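Local atomic coordinates of protein sifA (PDB entry 3CXB), a protein that acts as a secreted Salmonella effector that binds host PLEKHM2 and is required for endosomal tubulation and formation of Salmonella-induced filaments. Residues N180-G183 with Y184-E188; G192-D195 with G196-A199; W27-L30 with W31-K35. All coordinates share one frame; numbering follows the deposited sequence.

Interaction 1: residues N180-G183 with Y184-E188; sequences NIEG and YLYTE
Glu182 and Tyr186, one helical turn apart, meet through both backbone and side chains. Tyr186 N donates to Glu182 O at 3.2 Å, and the donor lies in the carbonyl plane. Leu185 N probably shares this oxygen, though its own position is less sure. The next bond of the series runs from Thr187 N to Gly183 O at 2.7 Å. It is straighter than the Tyr186 bond, with an N-H...O angle of 159°. Gly183 O also receives a weak bond from Tyr186 N.

The side chains of Glu182 and Tyr186 run side by side in the same direction. Glu182 CD is 3.8 Å from Tyr186 CE2, and the carboxylate and ring planes are 61° apart. One carboxylate oxygen of Glu182, OE2, is satisfied outside the helix by a hydrogen bond with Ser153 OG.

Tyr184 turns back along the helix. Its CG stands beside its own backbone N (chi1 -71°), which brings CD2 within 3.7 Å of Ile181 CA, in the plane of the ring at its edge.

Ile181, Tyr184 and Leu185 all touch helix 258-267. Backbone i+4 bonds joined by i+3 ones, with side chains alongside each other one turn apart, mark this as a short alpha helix packed against a longer neighbour.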
# COMPACT_ATOMS: atom_id res chain seq x y z
N ASN A 180 -15.10 8.77 -1.47
CA ASN A 180 -16.26 8.06 -2.00
C ASN A 180 -15.91 6.60 -2.24
O ASN A 180 -16.79 5.74 -2.24
CB ASN A 180 -16.72 8.71 -3.30
CG ASN A 180 -17.15 10.15 -3.11
OD1 ASN A 180 -18.11 10.43 -2.40
ND2 ASN A 180 -16.43 11.07 -3.74
N ILE A 181 -14.62 6.33 -2.45
CA ILE A 181 -14.13 4.97 -2.70
C ILE A 181 -14.38 4.05 -1.52
O ILE A 181 -14.77 2.91 -1.69
CB ILE A 181 -12.62 4.97 -3.01
CG1 ILE A 181 -12.34 5.74 -4.30
CG2 ILE A 181 -12.12 3.53 -3.17
CD1 ILE A 181 -10.86 5.80 -4.68
N GLU A 182 -14.14 4.55 -0.31
CA GLU A 182 -14.38 3.75 0.88
C GLU A 182 -15.84 3.30 0.91
O GLU A 182 -16.18 2.26 1.48
CB GLU A 182 -14.06 4.55 2.15
CG GLU A 182 -14.39 3.78 3.41
CD GLU A 182 -14.07 4.55 4.67
OE1 GLU A 182 -14.40 5.75 4.73
OE2 GLU A 182 -13.51 3.94 5.60
N GLY A 183 -16.70 4.12 0.30
CA GLY A 183 -18.11 3.82 0.24
C GLY A 183 -18.39 2.53 -0.51
O GLY A 183 -19.14 1.69 -0.03
N TYR A 184 -17.78 2.36 -1.68
CA TYR A 184 -17.97 1.15 -2.48
C TYR A 184 -17.76 -0.09 -1.63
O TYR A 184 -18.27 -1.15 -1.95
CB TYR A 184 -17.00 1.13 -3.65
CG TYR A 184 -17.32 2.13 -4.73
CD1 TYR A 184 -18.35 1.89 -5.65
CD2 TYR A 184 -16.61 3.32 -4.85
CE1 TYR A 184 -18.65 2.82 -6.66
CE2 TYR A 184 -16.91 4.26 -5.84
CZ TYR A 184 -17.93 4.00 -6.75
OH TYR A 184 -18.18 4.94 -7.74
N LEU A 185 -17.00 0.05 -0.55
CA LEU A 185 -16.73 -1.08 0.32
C LEU A 185 -17.79 -1.19 1.41
O LEU A 185 -18.09 -2.28 1.90
CB LEU A 185 -15.35 -0.94 0.98
CG LEU A 185 -14.09 -1.08 0.12
CD1 LEU A 185 -14.01 0.07 -0.85
CD2 LEU A 185 -12.87 -1.08 1.01
N TYR A 186 -18.34 -0.05 1.79
CA TYR A 186 -19.38 -0.02 2.81
C TYR A 186 -20.70 -0.48 2.20
O TYR A 186 -21.52 -1.10 2.87
CB TYR A 186 -19.51 1.38 3.39
CG TYR A 186 -18.76 1.56 4.69
CD1 TYR A 186 -19.12 0.83 5.82
CD2 TYR A 186 -17.71 2.47 4.80
CE1 TYR A 186 -18.45 1.00 7.03
CE2 TYR A 186 -17.03 2.64 6.01
CZ TYR A 186 -17.41 1.90 7.11
OH TYR A 186 -16.75 2.06 8.31
N THR A 187 -20.88 -0.18 0.92
CA THR A 187 -22.08 -0.57 0.21
C THR A 187 -22.02 -2.08 -0.03
O THR A 187 -23.04 -2.75 -0.08
CB THR A 187 -22.20 0.18 -1.13
OG1 THR A 187 -23.45 -0.15 -1.75
CG2 THR A 187 -21.06 -0.19 -2.06
N GLU A 188 -20.80 -2.59 -0.16
CA GLU A 188 -20.57 -4.02 -0.38
C GLU A 188 -20.50 -4.70 0.98
O GLU A 188 -20.52 -5.93 1.08
CB GLU A 188 -19.26 -4.23 -1.13
CG GLU A 188 -19.32 -3.93 -2.62
CD GLU A 188 -19.72 -5.14 -3.43
OE1 GLU A 188 -19.89 -5.00 -4.67
OE2 GLU A 188 -19.86 -6.23 -2.84

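Interaction 2: residues G192-D195 with G196-A199; sequences GHLD and GWKA
Leu194 O accepts a hydrogen bond from Lys198 N at 3.2 Å. The donor lies almost in line with the carbonyl, and the N-H...O angle is 155°. Trp197 N is also near this oxygen, at 2.7 Å. Trp197 brings its ring to the same atom: Leu194 O lies at the ring edge, in the plane of the indole, 3.2 Å from Trp197 CD1. One carbonyl therefore faces the backbone of two residues and the edge of an aromatic ring.

The Leu194 side chain passes at a slant across two partners. Its CG is 3.7 Å from Lys198 CE and 4.1 Å from Trp197 CD1. Lys198 reaches Leu194 because its CG lies beside its own backbone N (chi1 -68°) and the rest of the chain is extended. This puts CE against the leucine branch, near CG and CD2. Lys198 NZ ends 4.5 Å from Asp195 OD1. That is too long for a salt bridge, though the opposite charges may still attract weakly.

A second backbone link, from Gly196 N to His193 O, is less certain because the position of Gly196 N is doubtful. Ala199 N bonds to Gly196 O at 2.9 Å, an i+3 bond in the first turn.

This surface contact forms the entry into helix 197-220 from the loop that follows helix 180-187. The loop folds back on Glu188. Trp197 is buried; its ring meets His255 and touches Ile258 and Met261 of helix 258-267.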
# COMPACT_ATOMS: atom_id res chain seq x y z
N GLY A 192 -23.80 -8.80 -1.10
CA GLY A 192 -23.34 -10.16 -1.26
C GLY A 192 -22.10 -10.27 -0.39
O GLY A 192 -21.17 -11.03 -0.67
N HIS A 193 -22.12 -9.49 0.69
CA HIS A 193 -21.04 -9.40 1.67
C HIS A 193 -19.67 -9.41 1.03
O HIS A 193 -19.14 -10.46 0.65
CB HIS A 193 -21.16 -10.52 2.70
CG HIS A 193 -20.95 -10.05 4.11
ND1 HIS A 193 -19.76 -9.50 4.54
CD2 HIS A 193 -21.79 -10.01 5.17
CE1 HIS A 193 -19.88 -9.14 5.81
NE2 HIS A 193 -21.10 -9.44 6.21
N LEU A 194 -19.10 -8.22 0.91
CA LEU A 194 -17.80 -8.00 0.31
C LEU A 194 -16.78 -9.13 0.45
O LEU A 194 -15.97 -9.36 -0.45
CB LEU A 194 -17.20 -6.70 0.86
CG LEU A 194 -15.87 -6.73 1.63
CD1 LEU A 194 -15.40 -5.31 1.83
CD2 LEU A 194 -16.04 -7.43 2.97
N ASP A 195 -16.82 -9.85 1.57
CA ASP A 195 -15.89 -10.94 1.81
C ASP A 195 -15.68 -11.78 0.55
O ASP A 195 -14.63 -12.41 0.38
CB ASP A 195 -16.41 -11.84 2.94
CG ASP A 195 -16.53 -11.10 4.26
OD1 ASP A 195 -15.50 -10.58 4.74
OD2 ASP A 195 -17.65 -11.04 4.82
N GLY A 196 -16.67 -11.77 -0.33
CA GLY A 196 -16.57 -12.54 -1.56
C GLY A 196 -15.84 -11.79 -2.65
O GLY A 196 -14.97 -12.35 -3.32
N TRP A 197 -16.18 -10.52 -2.83
CA TRP A 197 -15.55 -9.69 -3.86
C TRP A 197 -14.02 -9.66 -3.71
O TRP A 197 -13.29 -9.51 -4.69
CB TRP A 197 -16.14 -8.27 -3.81
CG TRP A 197 -15.14 -7.24 -3.43
CD1 TRP A 197 -14.47 -7.14 -2.24
CD2 TRP A 197 -14.64 -6.19 -4.25
NE1 TRP A 197 -13.57 -6.11 -2.28
CE2 TRP A 197 -13.65 -5.51 -3.51
CE3 TRP A 197 -14.92 -5.77 -5.56
CZ2 TRP A 197 -12.94 -4.42 -4.02
CZ3 TRP A 197 -14.21 -4.69 -6.07
CH2 TRP A 197 -13.23 -4.02 -5.30
N LYS A 198 -13.55 -9.79 -2.47
CA LYS A 198 -12.12 -9.78 -2.18
C LYS A 198 -11.40 -10.92 -2.87
O LYS A 198 -10.25 -10.77 -3.28
CB LYS A 198 -11.88 -9.87 -0.68
CG LYS A 198 -12.33 -8.66 0.10
CD LYS A 198 -11.89 -8.80 1.54
CE LYS A 198 -12.41 -7.67 2.40
NZ LYS A 198 -12.04 -7.88 3.83
N ALA A 199 -12.06 -12.06 -2.98
CA ALA A 199 -11.47 -13.21 -3.61
C ALA A 199 -11.39 -12.98 -5.12
O ALA A 199 -10.47 -13.46 -5.78
CB ALA A 199 -12.29 -14.45 -3.31

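Interaction 3: residues W27-L30 with W31-K35; sequences WKVL and WEKIK
Trp27 and Trp31 lie one turn apart, and the Trp27 ring takes the CB of Trp31 at an oblique angle. Trp27 CD1 is 4.2 Å from Trp31 CB. The Trp27 ring stacks with Phe55. The Trp31 ring has Lys35 CA over the centre of one face, 4.1 Å above its plane, and makes a cation-pi contact with Lys23. Trp31 CG is anti to the backbone N (chi1 -175°), which carries the indole out from the helix and away from residues 27-30.

Backbone bonds link the turns that carry the rings. Trp31 N donates to Trp27 O at 2.7 Å, and Glu32 N donates to Lys28 O. Leu30 O is shared by two donors. Ile34 N approaches in the carbonyl plane at 2.9 Å. Lys33 N comes from well above that plane at 3.1 Å, so the last turn mixes i+4 and i+3 bonding near the end of the helix.

Two other side-chain pairs follow the same i, i+4 spacing. Val29 and Lys33 run alongside each other, with Val29 CG2 4.1 Å from Lys33 CE. Leu30 CD1 reaches to 4.4 Å from Ile34 CB. A salt bridge joins an i, i+3 pair within residues 31-35. Glu32 bends at chi2 (53°), and Lys35 NZ meets its OE2 at 2.7 Å, nearly in line with the C-O bond.

Helix 25-34 has distinct neighbours. Helix 42-54 packs on the tryptophans: Trp27 touches Asp47 and Leu50, and Trp31 touches Lys43 and Leu50. Leu30 and Lys33 instead touch Met124, in the short connection between the antiparallel strands 118-123 and 126-132.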
# COMPACT_ATOMS: atom_id res chain seq x y z
N TRP A 27 15.10 0.74 23.44
CA TRP A 27 14.40 -0.44 22.96
C TRP A 27 13.98 -1.29 24.17
O TRP A 27 12.81 -1.68 24.29
CB TRP A 27 15.30 -1.24 22.01
CG TRP A 27 14.64 -2.41 21.34
CD1 TRP A 27 13.34 -2.82 21.48
CD2 TRP A 27 15.26 -3.35 20.45
NE1 TRP A 27 13.12 -3.96 20.75
CE2 TRP A 27 14.28 -4.31 20.11
CE3 TRP A 27 16.54 -3.47 19.90
CZ2 TRP A 27 14.55 -5.38 19.25
CZ3 TRP A 27 16.80 -4.55 19.05
CH2 TRP A 27 15.82 -5.48 18.73
N LYS A 28 14.93 -1.57 25.07
CA LYS A 28 14.63 -2.37 26.26
C LYS A 28 13.54 -1.74 27.12
O LYS A 28 12.73 -2.45 27.74
CB LYS A 28 15.88 -2.58 27.13
CG LYS A 28 16.84 -3.57 26.56
CD LYS A 28 18.04 -3.73 27.44
CE LYS A 28 19.09 -4.61 26.75
NZ LYS A 28 20.31 -4.83 27.60
N VAL A 29 13.52 -0.42 27.17
CA VAL A 29 12.50 0.27 27.94
C VAL A 29 11.16 0.16 27.21
O VAL A 29 10.11 0.05 27.83
CB VAL A 29 12.89 1.76 28.18
CG1 VAL A 29 13.23 2.41 26.88
CG2 VAL A 29 11.75 2.52 28.84
N LEU A 30 11.20 0.18 25.88
CA LEU A 30 9.96 0.11 25.12
C LEU A 30 9.42 -1.30 25.16
O LEU A 30 8.22 -1.51 25.31
CB LEU A 30 10.17 0.51 23.66
CG LEU A 30 8.95 0.19 22.79
CD1 LEU A 30 7.74 0.93 23.33
CD2 LEU A 30 9.20 0.59 21.38
N TRP A 31 10.32 -2.26 25.03
CA TRP A 31 9.93 -3.65 25.03
C TRP A 31 9.37 -4.09 26.36
O TRP A 31 8.41 -4.87 26.41
CB TRP A 31 11.10 -4.54 24.64
CG TRP A 31 10.71 -5.97 24.52
CD1 TRP A 31 11.13 -7.01 25.30
CD2 TRP A 31 9.77 -6.53 23.59
NE1 TRP A 31 10.51 -8.17 24.93
CE2 TRP A 31 9.67 -7.90 23.88
CE3 TRP A 31 9.00 -5.99 22.55
CZ2 TRP A 31 8.83 -8.75 23.16
CZ3 TRP A 31 8.16 -6.83 21.84
CH2 TRP A 31 8.09 -8.20 22.15
N GLU A 32 9.95 -3.59 27.44
CA GLU A 32 9.49 -3.94 28.77
C GLU A 32 8.10 -3.39 29.01
O GLU A 32 7.42 -3.80 29.94
CB GLU A 32 10.43 -3.40 29.84
CG GLU A 32 10.56 -4.31 31.04
CD GLU A 32 10.92 -5.73 30.63
OE1 GLU A 32 11.89 -5.89 29.84
OE2 GLU A 32 10.25 -6.67 31.10
N LYS A 33 7.66 -2.46 28.17
CA LYS A 33 6.34 -1.89 28.36
C LYS A 33 5.32 -2.40 27.35
O LYS A 33 4.11 -2.34 27.60
CB LYS A 33 6.42 -0.36 28.28
CG LYS A 33 7.26 0.26 29.40
CD LYS A 33 7.22 1.78 29.40
CE LYS A 33 8.00 2.32 30.59
NZ LYS A 33 7.95 3.81 30.70
N ILE A 34 5.80 -2.90 26.22
CA ILE A 34 4.93 -3.39 25.14
C ILE A 34 4.91 -4.93 25.13
O ILE A 34 3.99 -5.56 24.63
CB ILE A 34 5.43 -2.81 23.75
CG1 ILE A 34 4.28 -2.73 22.75
CG2 ILE A 34 6.53 -3.67 23.17
CD1 ILE A 34 3.20 -1.74 23.15
N LYS A 35 5.95 -5.50 25.74
CA LYS A 35 6.15 -6.93 25.86
C LYS A 35 4.92 -7.79 26.07
O LYS A 35 4.72 -8.78 25.36
CB LYS A 35 7.10 -7.17 27.03
CG LYS A 35 7.44 -8.61 27.31
CD LYS A 35 8.28 -8.71 28.58
CE LYS A 35 7.51 -8.18 29.77
NZ LYS A 35 8.23 -8.46 31.03

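Overall arrangement
The chain reaches interaction 3 first, in helix 25-34, beside helix 42-54 and the turn between strands 118-123 and 126-132. Interaction 1 comes much later, in helix 180-187 after strand 174-177. Interaction 2 follows at the start of helix 197-220. All three lie in series along the chain; none nests in or crosses another, and each is local. Interactions 1 and 2 touch: Glu188 O and Leu194 N are 2.7 Å apart, probably a hydrogen bond, which closes the loop between the two helices. Both also contact helix 258-267. Interaction 3 is remote, with its nearest atoms about 25 Å from either of the others.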